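Local structure of putative sugar ABC transporter, substrate-binding protein (4WZZ) at residues A[254-259]-A[288-293]; A[281-286]-A[292-297]; A[229-234]-A[242-247]. The protein is a putative substrate-binding protein of a sugar ABC transporter that holds L-rhamnose in its pocket and probably delivers such sugars for uptake. All blocks are in the same frame, centred on the assembly; numbering follows the deposited sequence.

Overall arrangement
All three interactions lie in the lobe built round the four-stranded parallel sheet. Along the chain interaction 3 comes first, setting helix 224-237 against strand 243-246; helix 249-261 follows and meets residues 288-293 in interaction 1. Interaction 2 joins residues 281-286 to 292-297. The centres of 1 and 2 are about 8 Å apart, of 1 and 3 about 10 Å, and of 2 and 3 about 16 Å. Interaction 1 touches interaction 2 through Cys291 with Tyr282 and Gly284, and interaction 3 through Ala255 and Val258 with Thr231; 2 and 3 do not touch. Contacts thus run from helix 224-237 by way of helix 249-261 to the segment ending at Trp297 of the rhamnose pocket.

Interaction 1 of 3, residues A[254-259]-A[288-293]; sequences AAAKVL and QHSCPY
The tightest point of this contact is where Leu259 sets one methyl, CD1, against the CB of Ser290 at 3.7 Å. With CG anti to the carbonyl carbon (chi1 -65°), the leucine extends from the helix toward the loop, and the same methyl passes 4.1 Å from Ser290 OG. One turn back, Ala256 lies alongside the serine more loosely, its CA 4.3 Å from Ser290 OG, and no direct hydrogen bond spans the two segments. On this looser side a water fills the role. It donates to Ala256 O at 2.8 Å and lies 2.6 Å from Ser290 OG, tying a helix carbonyl to the loop hydroxyl. The backbone aims CB of Ser290 at the helix, and a chi1 of 65° then turns OG to the water. Ser290 thus packs through CB and bonds through OG. Farther round the helix, Lys257 turns away from the loop and is only partly buried; its NZ forms a salt bridge with Asp261. Leu270 touches Ala256, Leu259 and Ser290, and its backbone is hydrogen-bonded to that of Ser290. Helix 249-261 thus packs where the loop runs beside strand 269-272, an outermost strand of the parallel sheet in this periplasmic-binding-protein lobe, and is itself the helix of the beta-alpha-beta unit joining strands 243-246 and 269-272.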
ATOM      1  N   ALA A 254       3.780  -7.279 -12.987  1.00 10.48           N
ATOM      2  CA  ALA A 254       4.125  -6.922 -14.350  1.00 10.80           C
ATOM      3  C   ALA A 254       5.591  -7.230 -14.618  1.00  9.47           C
ATOM      4  O   ALA A 254       5.911  -7.805 -15.651  1.00 11.14           O
ATOM      5  CB  ALA A 254       3.821  -5.442 -14.619  1.00 10.34           C
ATOM      6  N   ALA A 255       6.467  -6.844 -13.691  1.00  9.26           N
ATOM      7  CA  ALA A 255       7.890  -7.122 -13.848  1.00  9.56           C
ATOM      8  C   ALA A 255       8.114  -8.636 -13.915  1.00  9.45           C
ATOM      9  O   ALA A 255       8.948  -9.130 -14.687  1.00  9.57           O
ATOM     10  CB  ALA A 255       8.657  -6.513 -12.693  1.00  7.98           C
ATOM     11  N   ALA A 256       7.411  -9.385 -13.072  1.00  8.63           N
ATOM     12  CA  ALA A 256       7.570 -10.845 -13.098  1.00 10.11           C
ATOM     13  C   ALA A 256       7.238 -11.427 -14.465  1.00 10.71           C
ATOM     14  O   ALA A 256       7.937 -12.332 -14.980  1.00 12.69           O
ATOM     15  CB  ALA A 256       6.706 -11.479 -12.037  1.00 10.90           C
ATOM     16  N   LYS A 257       6.166 -10.929 -15.054  1.00 10.12           N
ATOM     17  CA  LYS A 257       5.722 -11.380 -16.363  1.00 13.35           C
ATOM     18  C   LYS A 257       6.780 -11.099 -17.422  1.00 13.56           C
ATOM     19  O   LYS A 257       7.116 -11.966 -18.220  1.00 12.24           O
ATOM     20  CB  LYS A 257       4.395 -10.707 -16.742  1.00 14.24           C
ATOM     21  CG  LYS A 257       3.872 -11.075 -18.126  1.00 22.58           C
ATOM     22  CD  LYS A 257       3.644 -12.577 -18.291  1.00 29.72           C
ATOM     23  CE  LYS A 257       2.638 -12.908 -19.413  1.00 39.63           C
ATOM     24  NZ  LYS A 257       3.072 -12.433 -20.761  1.00 41.40           N
ATOM     25  N   VAL A 258       7.334  -9.894 -17.395  1.00 12.37           N
ATOM     26  CA  VAL A 258       8.389  -9.504 -18.322  1.00 12.89           C
ATOM     27  C   VAL A 258       9.639 -10.366 -18.134  1.00 10.95           C
ATOM     28  O   VAL A 258      10.200 -10.868 -19.103  1.00 12.38           O
ATOM     29  CB  VAL A 258       8.728  -7.988 -18.173  1.00 13.08           C
ATOM     30  CG1 VAL A 258       9.966  -7.614 -18.982  1.00 14.80           C
ATOM     31  CG2 VAL A 258       7.543  -7.122 -18.588  1.00 10.85           C
ATOM     32  N   LEU A 259      10.083 -10.556 -16.894  1.00 10.42           N
ATOM     33  CA  LEU A 259      11.304 -11.343 -16.670  1.00 10.64           C
ATOM     34  C   LEU A 259      11.093 -12.783 -17.117  1.00 12.71           C
ATOM     35  O   LEU A 259      12.003 -13.410 -17.668  1.00 15.08           O
ATOM     36  CB  LEU A 259      11.716 -11.310 -15.203  1.00 11.43           C
ATOM     37  CG  LEU A 259      12.129  -9.940 -14.660  1.00 11.20           C
ATOM     38  CD1 LEU A 259      12.469 -10.096 -13.187  1.00 13.35           C
ATOM     39  CD2 LEU A 259      13.296  -9.341 -15.455  1.00 11.76           C
ATOM     40  N   GLN A 288      14.492 -20.823 -12.284  1.00 17.12           N
ATOM     41  CA  GLN A 288      13.316 -20.690 -13.121  1.00 17.61           C
ATOM     42  C   GLN A 288      12.284 -19.706 -12.564  1.00 15.51           C
ATOM     43  O   GLN A 288      11.257 -19.473 -13.197  1.00 18.83           O
ATOM     44  CB  GLN A 288      12.658 -22.058 -13.357  1.00 20.49           C
ATOM     45  CG  GLN A 288      13.485 -23.004 -14.236  1.00 22.62           C
ATOM     46  CD  GLN A 288      14.635 -23.616 -13.480  1.00 34.33           C
ATOM     47  OE1 GLN A 288      14.466 -24.089 -12.349  1.00 42.18           O
ATOM     48  NE2 GLN A 288      15.821 -23.605 -14.086  1.00 41.76           N
ATOM     49  N   HIS A 289      12.558 -19.112 -11.401  1.00 13.21           N
ATOM     50  CA  HIS A 289      11.618 -18.184 -10.789  1.00 12.33           C
ATOM     51  C   HIS A 289      12.366 -16.921 -10.443  1.00 13.40           C
ATOM     52  O   HIS A 289      13.427 -16.992  -9.854  1.00 16.26           O
ATOM     53  CB  HIS A 289      11.047 -18.791  -9.525  1.00 16.79           C
ATOM     54  CG  HIS A 289      10.227 -20.002  -9.788  1.00 17.27           C
ATOM     55  ND1 HIS A 289      10.785 -21.250  -9.963  1.00 17.35           N
ATOM     56  CD2 HIS A 289       8.898 -20.146  -9.991  1.00 15.67           C
ATOM     57  CE1 HIS A 289       9.825 -22.116 -10.232  1.00 21.92           C
ATOM     58  NE2 HIS A 289       8.674 -21.471 -10.245  1.00 16.36           N
ATOM     59  N   SER A 290      11.807 -15.773 -10.793  1.00 13.22           N
ATOM     60  CA  SER A 290      12.521 -14.513 -10.570  1.00 10.28           C
ATOM     61  C   SER A 290      12.434 -14.023  -9.134  1.00 12.71           C
ATOM     62  O   SER A 290      13.285 -13.259  -8.718  1.00  9.90           O
ATOM     63  CB  SER A 290      11.995 -13.399 -11.476  1.00 12.00           C
ATOM     64  OG  SER A 290      10.667 -13.104 -11.137  1.00 14.76           O
ATOM     65  N   CYS A 291      11.431 -14.458  -8.375  1.00 11.33           N
ATOM     66  CA  CYS A 291      11.201 -13.889  -7.055  1.00  9.29           C
ATOM     67  C   CYS A 291      11.397 -14.900  -5.930  1.00 11.34           C
ATOM     68  O   CYS A 291      10.572 -15.775  -5.712  1.00 13.02           O
ATOM     69  CB  CYS A 291       9.774 -13.345  -7.002  1.00 10.16           C
ATOM     70  SG  CYS A 291       9.301 -12.586  -5.420  1.00 10.30           S
ATOM     71  N   PRO A 292      12.501 -14.776  -5.191  1.00 10.30           N
ATOM     72  CA  PRO A 292      12.761 -15.719  -4.108  1.00 12.35           C
ATOM     73  C   PRO A 292      11.829 -15.499  -2.935  1.00 13.27           C
ATOM     74  O   PRO A 292      11.516 -16.456  -2.229  1.00 14.18           O
ATOM     75  CB  PRO A 292      14.209 -15.408  -3.701  1.00 17.59           C
ATOM     76  CG  PRO A 292      14.742 -14.540  -4.780  1.00 19.01           C
ATOM     77  CD  PRO A 292      13.608 -13.831  -5.390  1.00 11.31           C
ATOM     78  N   TYR A 293      11.386 -14.257  -2.764  1.00 11.61           N
ATOM     79  CA  TYR A 293      10.434 -13.892  -1.723  1.00 10.72           C
ATOM     80  C   TYR A 293      10.089 -12.428  -1.847  1.00 11.13           C
ATOM     81  O   TYR A 293      10.785 -11.649  -2.524  1.00 10.30           O
ATOM     82  CB  TYR A 293      10.930 -14.211  -0.305  1.00 10.34           C
ATOM     83  CG  TYR A 293      12.261 -13.593   0.101  1.00 10.56           C
ATOM     84  CD1 TYR A 293      13.455 -14.262  -0.125  1.00 11.60           C
ATOM     85  CD2 TYR A 293      12.316 -12.368   0.761  1.00 12.20           C
ATOM     86  CE1 TYR A 293      14.669 -13.728   0.271  1.00 14.29           C
ATOM     87  CE2 TYR A 293      13.546 -11.827   1.181  1.00 13.30           C
ATOM     88  CZ  TYR A 293      14.708 -12.515   0.920  1.00 15.40           C
ATOM     89  OH  TYR A 293      15.943 -12.008   1.301  1.00 18.25           O
TER
HETATM   90  O   HOH W   1       9.587 -13.904 -13.375  1.00 18.41           O

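Interaction 2 of 3, residues A[281-286]-A[292-297]; sequences DYIGDD and PYMFLW
Gly284 and Pro292 bring the two backbones together without a conventional hydrogen bond: the CA of Pro292 directs its hydrogen at Gly284 O, with a CA to O distance of 3.5 Å and an angle at the hydrogen of 154°. Residues 281-282 end a short 3-10 turn, after which the chain extends through Ile283 and Gly284. Beside them, Cys291 just ahead of Pro292 probably bonds through its N to Tyr282 O and through its O to Gly284 N, so that Ile283 is bracketed in the manner of a single parallel bridge. Beyond Pro292 the second segment straightens into strand 294-296.

Ile283 supplies the apolar half of the contact. Its CG1 branch, on the backbone-N side of CB (chi1 -72°), brings CD1 against Met294, a selenomethionine, while its other branch ends with CG2 4.2 Å from Pro292 O. The two side chains cross at about a right angle. Met294 CG lies 4.0 Å from Ile283 CD1, and the bend of the Met294 chain at chi2 (87°) brings its terminal CE back beside the same methyl, which is cupped rather than met end on. The CB of Pro292 points away from 281-286, though it still lies 4.3 Å from Gly284 O.

The proline ring rests on Ile174 of helix 160-174, and Ile283 also touches Pro361. Strand 294-296 pairs antiparallel with strand 357-359, where Phe359 packs on Met294. Phe295 also bonds through its backbone to Gly272 of strand 269-272 and packs on Ala166 of helix 160-174. The segment ends in the sugar pocket at Trp297, whose ring has Leu296 CG over its centre and whose NE1 bonds to Tyr68 OH.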
ATOM      1  N   ASP A 281       3.024 -18.155  -8.830  1.00 13.31           N
ATOM      2  CA  ASP A 281       3.734 -18.946  -9.838  1.00 15.53           C
ATOM      3  C   ASP A 281       5.119 -18.388 -10.157  1.00 14.66           C
ATOM      4  O   ASP A 281       5.889 -19.041 -10.885  1.00 18.14           O
ATOM      5  CB  ASP A 281       2.917 -19.048 -11.111  1.00 23.04           C
ATOM      6  CG  ASP A 281       1.570 -19.728 -10.901  1.00 27.31           C
ATOM      7  OD1 ASP A 281       1.396 -20.466  -9.897  1.00 27.91           O
ATOM      8  OD2 ASP A 281       0.682 -19.526 -11.763  1.00 28.39           O
ATOM      9  N   TYR A 282       5.450 -17.197  -9.643  1.00 12.71           N
ATOM     10  CA  TYR A 282       6.743 -16.585  -9.901  1.00 11.92           C
ATOM     11  C   TYR A 282       7.695 -16.704  -8.746  1.00 14.67           C
ATOM     12  O   TYR A 282       8.839 -16.256  -8.830  1.00 15.42           O
ATOM     13  CB  TYR A 282       6.579 -15.106 -10.196  1.00 15.40           C
ATOM     14  CG  TYR A 282       5.736 -14.804 -11.378  1.00 14.54           C
ATOM     15  CD1 TYR A 282       6.165 -15.121 -12.663  1.00 13.23           C
ATOM     16  CD2 TYR A 282       4.535 -14.147 -11.239  1.00 18.31           C
ATOM     17  CE1 TYR A 282       5.411 -14.819 -13.751  1.00 19.30           C
ATOM     18  CE2 TYR A 282       3.773 -13.841 -12.321  1.00 21.48           C
ATOM     19  CZ  TYR A 282       4.212 -14.164 -13.577  1.00 22.07           C
ATOM     20  OH  TYR A 282       3.442 -13.834 -14.653  1.00 24.44           O
ATOM     21  N   ILE A 283       7.217 -17.275  -7.649  1.00 13.86           N
ATOM     22  CA  ILE A 283       8.019 -17.374  -6.451  1.00 11.20           C
ATOM     23  C   ILE A 283       8.684 -18.734  -6.365  1.00 13.59           C
ATOM     24  O   ILE A 283       8.027 -19.771  -6.490  1.00 15.28           O
ATOM     25  CB  ILE A 283       7.175 -17.050  -5.213  1.00 11.02           C
ATOM     26  CG1 ILE A 283       6.889 -15.542  -5.207  1.00 10.43           C
ATOM     27  CG2 ILE A 283       7.853 -17.530  -3.930  1.00 14.78           C
ATOM     28  CD1 ILE A 283       5.891 -15.108  -4.147  1.00 13.79           C
ATOM     29  N   GLY A 284       9.995 -18.711  -6.164  1.00 13.84           N
ATOM     30  CA  GLY A 284      10.794 -19.925  -6.088  1.00 16.37           C
ATOM     31  C   GLY A 284      12.251 -19.582  -5.856  1.00 16.73           C
ATOM     32  O   GLY A 284      12.716 -18.517  -6.251  1.00 18.75           O
ATOM     33  N   ASP A 285      12.980 -20.511  -5.243  1.00 21.60           N
ATOM     34  CA  ASP A 285      14.401 -20.323  -4.989  1.00 21.29           C
ATOM     35  C   ASP A 285      15.197 -21.189  -5.967  1.00 25.51           C
ATOM     36  O   ASP A 285      15.834 -22.146  -5.566  1.00 23.40           O
ATOM     37  CB  ASP A 285      14.723 -20.715  -3.536  1.00 22.55           C
ATOM     38  CG  ASP A 285      16.164 -20.414  -3.145  1.00 35.69           C
ATOM     39  OD1 ASP A 285      16.751 -19.456  -3.698  1.00 37.15           O
ATOM     40  OD2 ASP A 285      16.703 -21.150  -2.275  1.00 36.46           O
ATOM     41  N   ASP A 286      15.119 -20.858  -7.251  1.00 25.66           N
ATOM     42  CA  ASP A 286      15.829 -21.589  -8.287  1.00 21.81           C
ATOM     43  C   ASP A 286      15.938 -20.712  -9.518  1.00 23.51           C
ATOM     44  O   ASP A 286      15.465 -19.570  -9.517  1.00 20.91           O
ATOM     45  CB  ASP A 286      15.133 -22.912  -8.627  1.00 24.43           C
ATOM     46  CG  ASP A 286      13.703 -22.720  -9.070  1.00 28.19           C
ATOM     47  OD1 ASP A 286      13.435 -21.782  -9.852  1.00 21.73           O
ATOM     48  OD2 ASP A 286      12.833 -23.504  -8.632  1.00 38.12           O
ATOM     49  N   PRO A 292      12.501 -14.776  -5.191  1.00 10.30           N
ATOM     50  CA  PRO A 292      12.761 -15.719  -4.108  1.00 12.35           C
ATOM     51  C   PRO A 292      11.829 -15.499  -2.935  1.00 13.27           C
ATOM     52  O   PRO A 292      11.516 -16.456  -2.229  1.00 14.18           O
ATOM     53  CB  PRO A 292      14.209 -15.408  -3.701  1.00 17.59           C
ATOM     54  CG  PRO A 292      14.742 -14.540  -4.780  1.00 19.01           C
ATOM     55  CD  PRO A 292      13.608 -13.831  -5.390  1.00 11.31           C
ATOM     56  N   TYR A 293      11.386 -14.257  -2.764  1.00 11.61           N
ATOM     57  CA  TYR A 293      10.434 -13.892  -1.723  1.00 10.72           C
ATOM     58  C   TYR A 293      10.089 -12.428  -1.847  1.00 11.13           C
ATOM     59  O   TYR A 293      10.785 -11.649  -2.524  1.00 10.30           O
ATOM     60  CB  TYR A 293      10.930 -14.211  -0.305  1.00 10.34           C
ATOM     61  CG  TYR A 293      12.261 -13.593   0.101  1.00 10.56           C
ATOM     62  CD1 TYR A 293      13.455 -14.262  -0.125  1.00 11.60           C
ATOM     63  CD2 TYR A 293      12.316 -12.368   0.761  1.00 12.20           C
ATOM     64  CE1 TYR A 293      14.669 -13.728   0.271  1.00 14.29           C
ATOM     65  CE2 TYR A 293      13.546 -11.827   1.181  1.00 13.30           C
ATOM     66  CZ  TYR A 293      14.708 -12.515   0.920  1.00 15.40           C
ATOM     67  OH  TYR A 293      15.943 -12.008   1.301  1.00 18.25           O
HETATM   68  N   MSE A 294       8.956 -12.085  -1.251  1.00  8.83           N
HETATM   69  CA  MSE A 294       8.481 -10.698  -1.265  1.00  9.96           C
HETATM   70  C   MSE A 294       7.655 -10.480  -0.000  1.00 10.53           C
HETATM   71  O   MSE A 294       7.597 -11.361   0.867  1.00  9.06           O
HETATM   72  CB  MSE A 294       7.693 -10.425  -2.541  1.00  8.40           C
HETATM   73  CG  MSE A 294       6.564 -11.375  -2.794  1.00 11.20           C
HETATM   74 SE   MSE A 294       4.947 -10.749  -1.904  1.00 23.08          SE
HETATM   75  CE  MSE A 294       3.664 -12.097  -2.665  1.00  9.64           C
ATOM     76  N   PHE A 295       7.055  -9.302   0.139  1.00  8.74           N
ATOM     77  CA  PHE A 295       6.337  -8.961   1.362  1.00  8.04           C
ATOM     78  C   PHE A 295       4.999  -8.324   1.063  1.00  8.05           C
ATOM     79  O   PHE A 295       4.810  -7.670   0.044  1.00  9.91           O
ATOM     80  CB  PHE A 295       7.153  -7.963   2.203  1.00  9.23           C
ATOM     81  CG  PHE A 295       8.533  -8.443   2.516  1.00  9.91           C
ATOM     82  CD1 PHE A 295       9.549  -8.293   1.591  1.00 11.33           C
ATOM     83  CD2 PHE A 295       8.815  -9.059   3.724  1.00 11.44           C
ATOM     84  CE1 PHE A 295      10.811  -8.762   1.852  1.00 18.12           C
ATOM     85  CE2 PHE A 295      10.100  -9.512   3.980  1.00 12.52           C
ATOM     86  CZ  PHE A 295      11.071  -9.368   3.046  1.00 13.82           C
ATOM     87  N   LEU A 296       4.069  -8.479   1.993  1.00  9.38           N
ATOM     88  CA  LEU A 296       2.884  -7.636   1.978  1.00  8.26           C
ATOM     89  C   LEU A 296       2.287  -7.650   3.376  1.00  8.99           C
ATOM     90  O   LEU A 296       3.034  -7.597   4.365  1.00 12.03           O
ATOM     91  CB  LEU A 296       1.896  -8.080   0.879  1.00  8.84           C
ATOM     92  CG  LEU A 296       0.966  -6.957   0.377  1.00  8.17           C
ATOM     93  CD1 LEU A 296       1.716  -5.991  -0.533  1.00  8.48           C
ATOM     94  CD2 LEU A 296      -0.273  -7.534  -0.330  1.00  8.65           C
ATOM     95  N   TRP A 297       0.964  -7.730   3.443  1.00 10.05           N
ATOM     96  CA  TRP A 297       0.138  -7.561   4.642  1.00 10.78           C
ATOM     97  C   TRP A 297      -1.245  -7.895   4.119  1.00 13.78           C
ATOM     98  O   TRP A 297      -1.419  -8.049   2.914  1.00 13.96           O
ATOM     99  CB  TRP A 297       0.187  -6.111   5.195  1.00 12.19           C
ATOM    100  CG  TRP A 297      -0.145  -5.147   4.138  1.00 11.09           C
ATOM    101  CD1 TRP A 297      -1.376  -4.806   3.687  1.00 10.65           C
ATOM    102  CD2 TRP A 297       0.797  -4.450   3.326  1.00 10.42           C
ATOM    103  NE1 TRP A 297      -1.269  -3.918   2.646  1.00 11.03           N
ATOM    104  CE2 TRP A 297       0.063  -3.693   2.394  1.00  8.83           C
ATOM    105  CE3 TRP A 297       2.187  -4.390   3.306  1.00 12.54           C
ATOM    106  CZ2 TRP A 297       0.684  -2.878   1.441  1.00  9.00           C
ATOM    107  CZ3 TRP A 297       2.797  -3.572   2.378  1.00 10.88           C
ATOM    108  CH2 TRP A 297       2.047  -2.839   1.446  1.00  9.01           C
TER

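Interaction 3 of 3, residues A[229-234]-A[242-247]; sequences DQTEAI and KVICAP
Ile244 packs from strand 243-246 against Thr231 and Ile234, two residues one turn apart on helix 224-237. Its CB points toward the helix but stays short of contact and serves as the branch point. From there CG1, set beside the backbone N by a chi1 of -65°, heads for the helix and lies 4.2 Å from Ile234 CG2. The chain then continues extended to CD1, which is flanked by two methyls: Thr231 CG2 at 4.0 Å and Ile234 CG2 at 4.2 Å. The remaining branch ends at Ile244 CG2, 4.5 Å from Ile234 CD1.

Helix 224-237 is the connecting helix of a beta-alpha-beta crossover between parallel strands 212-219 and 243-246. These are not neighbours in the sheet; strand 179-185 lies between them, and the helix spans it, with Thr231 touching Leu184 and Ile234 touching Ala182. Such a layered alpha/beta sheet is the core of a lobe in periplasmic sugar-binding proteins.

On the helix side, both partners offer their CG2 methyl, and both cross Ile244 obliquely. In Thr231 the hydroxyl OG1 hydrogen-bonds to Ser227 O one turn earlier; it is thereby satisfied within the helix while CG2 faces the isoleucine. Thr231 also touches Ala255 and Val258 of helix 249-261, packed on this face of the sheet. Val243 and Cys245, either side of Ile244 in sequence, instead meet helix 160-174.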
ATOM      1  N   ASP A 229       6.280  -1.948 -19.556  1.00 13.45           N
ATOM      2  CA  ASP A 229       7.136  -1.094 -20.374  1.00 16.08           C
ATOM      3  C   ASP A 229       8.324  -0.551 -19.578  1.00 17.75           C
ATOM      4  O   ASP A 229       9.448  -0.515 -20.070  1.00 15.30           O
ATOM      5  CB  ASP A 229       6.335   0.067 -20.978  1.00 16.53           C
ATOM      6  CG  ASP A 229       5.293  -0.387 -22.027  1.00 21.00           C
ATOM      7  OD1 ASP A 229       5.315  -1.549 -22.476  1.00 20.51           O
ATOM      8  OD2 ASP A 229       4.441   0.442 -22.400  1.00 24.63           O
ATOM      9  N   GLN A 230       8.085  -0.136 -18.342  1.00 12.36           N
ATOM     10  CA  GLN A 230       9.160   0.382 -17.496  1.00 13.84           C
ATOM     11  C   GLN A 230      10.126  -0.720 -17.077  1.00 14.34           C
ATOM     12  O   GLN A 230      11.308  -0.464 -16.916  1.00 11.66           O
ATOM     13  CB  GLN A 230       8.613   1.135 -16.283  1.00 13.60           C
ATOM     14  CG  GLN A 230       7.940   2.446 -16.663  1.00 17.46           C
ATOM     15  CD  GLN A 230       8.842   3.372 -17.455  1.00 23.88           C
ATOM     16  OE1 GLN A 230       9.983   3.619 -17.088  1.00 23.74           O
ATOM     17  NE2 GLN A 230       8.333   3.864 -18.580  1.00 33.16           N
ATOM     18  N   THR A 231       9.644  -1.947 -16.908  1.00 12.88           N
ATOM     19  CA  THR A 231      10.552  -3.058 -16.640  1.00 11.15           C
ATOM     20  C   THR A 231      11.506  -3.229 -17.817  1.00 12.73           C
ATOM     21  O   THR A 231      12.701  -3.410 -17.615  1.00 12.55           O
ATOM     22  CB  THR A 231       9.796  -4.383 -16.355  1.00 11.85           C
ATOM     23  OG1 THR A 231       8.939  -4.188 -15.229  1.00 13.20           O
ATOM     24  CG2 THR A 231      10.774  -5.517 -16.034  1.00 13.47           C
ATOM     25  N   GLU A 232      10.991  -3.180 -19.042  1.00 14.37           N
ATOM     26  CA  GLU A 232      11.857  -3.270 -20.231  1.00 13.04           C
ATOM     27  C   GLU A 232      12.855  -2.117 -20.259  1.00 14.67           C
ATOM     28  O   GLU A 232      14.017  -2.305 -20.621  1.00 15.65           O
ATOM     29  CB  GLU A 232      11.030  -3.276 -21.527  1.00 14.99           C
ATOM     30  CG  GLU A 232      10.203  -4.554 -21.659  1.00 18.46           C
ATOM     31  CD  GLU A 232       9.706  -4.814 -23.071  1.00 27.46           C
ATOM     32  OE1 GLU A 232       8.635  -4.291 -23.430  1.00 30.41           O
ATOM     33  OE2 GLU A 232      10.397  -5.540 -23.816  1.00 41.91           O
ATOM     34  N   ALA A 233      12.402  -0.931 -19.849  1.00 11.25           N
ATOM     35  CA  ALA A 233      13.272   0.245 -19.812  1.00 13.48           C
ATOM     36  C   ALA A 233      14.392   0.074 -18.799  1.00 12.02           C
ATOM     37  O   ALA A 233      15.532   0.476 -19.068  1.00 16.11           O
ATOM     38  CB  ALA A 233      12.464   1.504 -19.484  1.00 17.94           C
ATOM     39  N   ILE A 234      14.063  -0.479 -17.626  1.00 11.81           N
ATOM     40  CA  ILE A 234      15.070  -0.789 -16.616  1.00 13.25           C
ATOM     41  C   ILE A 234      16.151  -1.725 -17.203  1.00 12.88           C
ATOM     42  O   ILE A 234      17.363  -1.475 -17.088  1.00 13.12           O
ATOM     43  CB  ILE A 234      14.443  -1.433 -15.368  1.00 10.43           C
ATOM     44  CG1 ILE A 234      13.628  -0.381 -14.602  1.00 11.16           C
ATOM     45  CG2 ILE A 234      15.525  -2.070 -14.496  1.00 14.19           C
ATOM     46  CD1 ILE A 234      12.717  -0.957 -13.576  1.00 11.63           C
ATOM     47  N   LYS A 242      20.983  -6.626 -11.000  1.00 10.45           N
ATOM     48  CA  LYS A 242      20.853  -7.866 -10.251  1.00 12.30           C
ATOM     49  C   LYS A 242      19.459  -8.052  -9.666  1.00 12.11           C
ATOM     50  O   LYS A 242      18.986  -9.180  -9.558  1.00 12.84           O
ATOM     51  CB  LYS A 242      21.890  -7.902  -9.129  1.00 16.46           C
ATOM     52  CG  LYS A 242      23.320  -7.941  -9.637  1.00 19.05           C
ATOM     53  CD  LYS A 242      23.576  -9.202 -10.433  1.00 29.13           C
ATOM     54  CE  LYS A 242      24.779  -9.044 -11.386  1.00 35.51           C
ATOM     55  NZ  LYS A 242      25.096 -10.304 -12.134  1.00 35.25           N
ATOM     56  N   VAL A 243      18.827  -6.958  -9.234  1.00  9.23           N
ATOM     57  CA  VAL A 243      17.541  -7.022  -8.563  1.00  8.67           C
ATOM     58  C   VAL A 243      16.678  -5.835  -8.975  1.00  9.65           C
ATOM     59  O   VAL A 243      17.152  -4.684  -9.011  1.00 10.08           O
ATOM     60  CB  VAL A 243      17.685  -6.983  -7.024  1.00 12.39           C
ATOM     61  CG1 VAL A 243      16.331  -7.159  -6.360  1.00 13.95           C
ATOM     62  CG2 VAL A 243      18.663  -8.038  -6.540  1.00 13.89           C
ATOM     63  N   ILE A 244      15.414  -6.131  -9.262  1.00  9.76           N
ATOM     64  CA  ILE A 244      14.365  -5.122  -9.377  1.00  8.02           C
ATOM     65  C   ILE A 244      13.516  -5.202  -8.108  1.00  7.52           C
ATOM     66  O   ILE A 244      13.073  -6.271  -7.716  1.00  8.98           O
ATOM     67  CB  ILE A 244      13.497  -5.318 -10.629  1.00  9.05           C
ATOM     68  CG1 ILE A 244      14.340  -5.107 -11.903  1.00 11.09           C
ATOM     69  CG2 ILE A 244      12.325  -4.347 -10.641  1.00 10.01           C
ATOM     70  CD1 ILE A 244      13.615  -5.543 -13.188  1.00  8.94           C
ATOM     71  N   CYS A 245      13.349  -4.063  -7.454  1.00  7.23           N
ATOM     72  CA  CYS A 245      12.499  -3.954  -6.285  1.00  9.48           C
ATOM     73  C   CYS A 245      11.270  -3.183  -6.708  1.00  7.92           C
ATOM     74  O   CYS A 245      11.359  -2.025  -7.113  1.00  9.13           O
ATOM     75  CB  CYS A 245      13.228  -3.240  -5.148  1.00 11.00           C
ATOM     76  SG  CYS A 245      12.121  -3.052  -3.725  1.00 11.36           S
ATOM     77  N   ALA A 246      10.112  -3.843  -6.653  1.00  7.69           N
ATOM     78  CA  ALA A 246       8.847  -3.267  -7.108  1.00  6.70           C
ATOM     79  C   ALA A 246       7.851  -3.154  -5.932  1.00  8.46           C
ATOM     80  O   ALA A 246       7.075  -4.098  -5.642  1.00  7.65           O
ATOM     81  CB  ALA A 246       8.248  -4.150  -8.238  1.00  8.12           C
ATOM     82  N   PRO A 247       7.858  -2.007  -5.224  1.00  6.78           N
ATOM     83  CA  PRO A 247       6.972  -1.873  -4.048  1.00  7.51           C
ATOM     84  C   PRO A 247       5.556  -1.452  -4.445  1.00  7.17           C
ATOM     85  O   PRO A 247       5.016  -0.434  -3.987  1.00  9.00           O
ATOM     86  CB  PRO A 247       7.658  -0.782  -3.229  1.00  8.25           C
ATOM     87  CG  PRO A 247       8.262   0.100  -4.304  1.00  8.93           C
ATOM     88  CD  PRO A 247       8.814  -0.892  -5.301  1.00  7.18           C
TER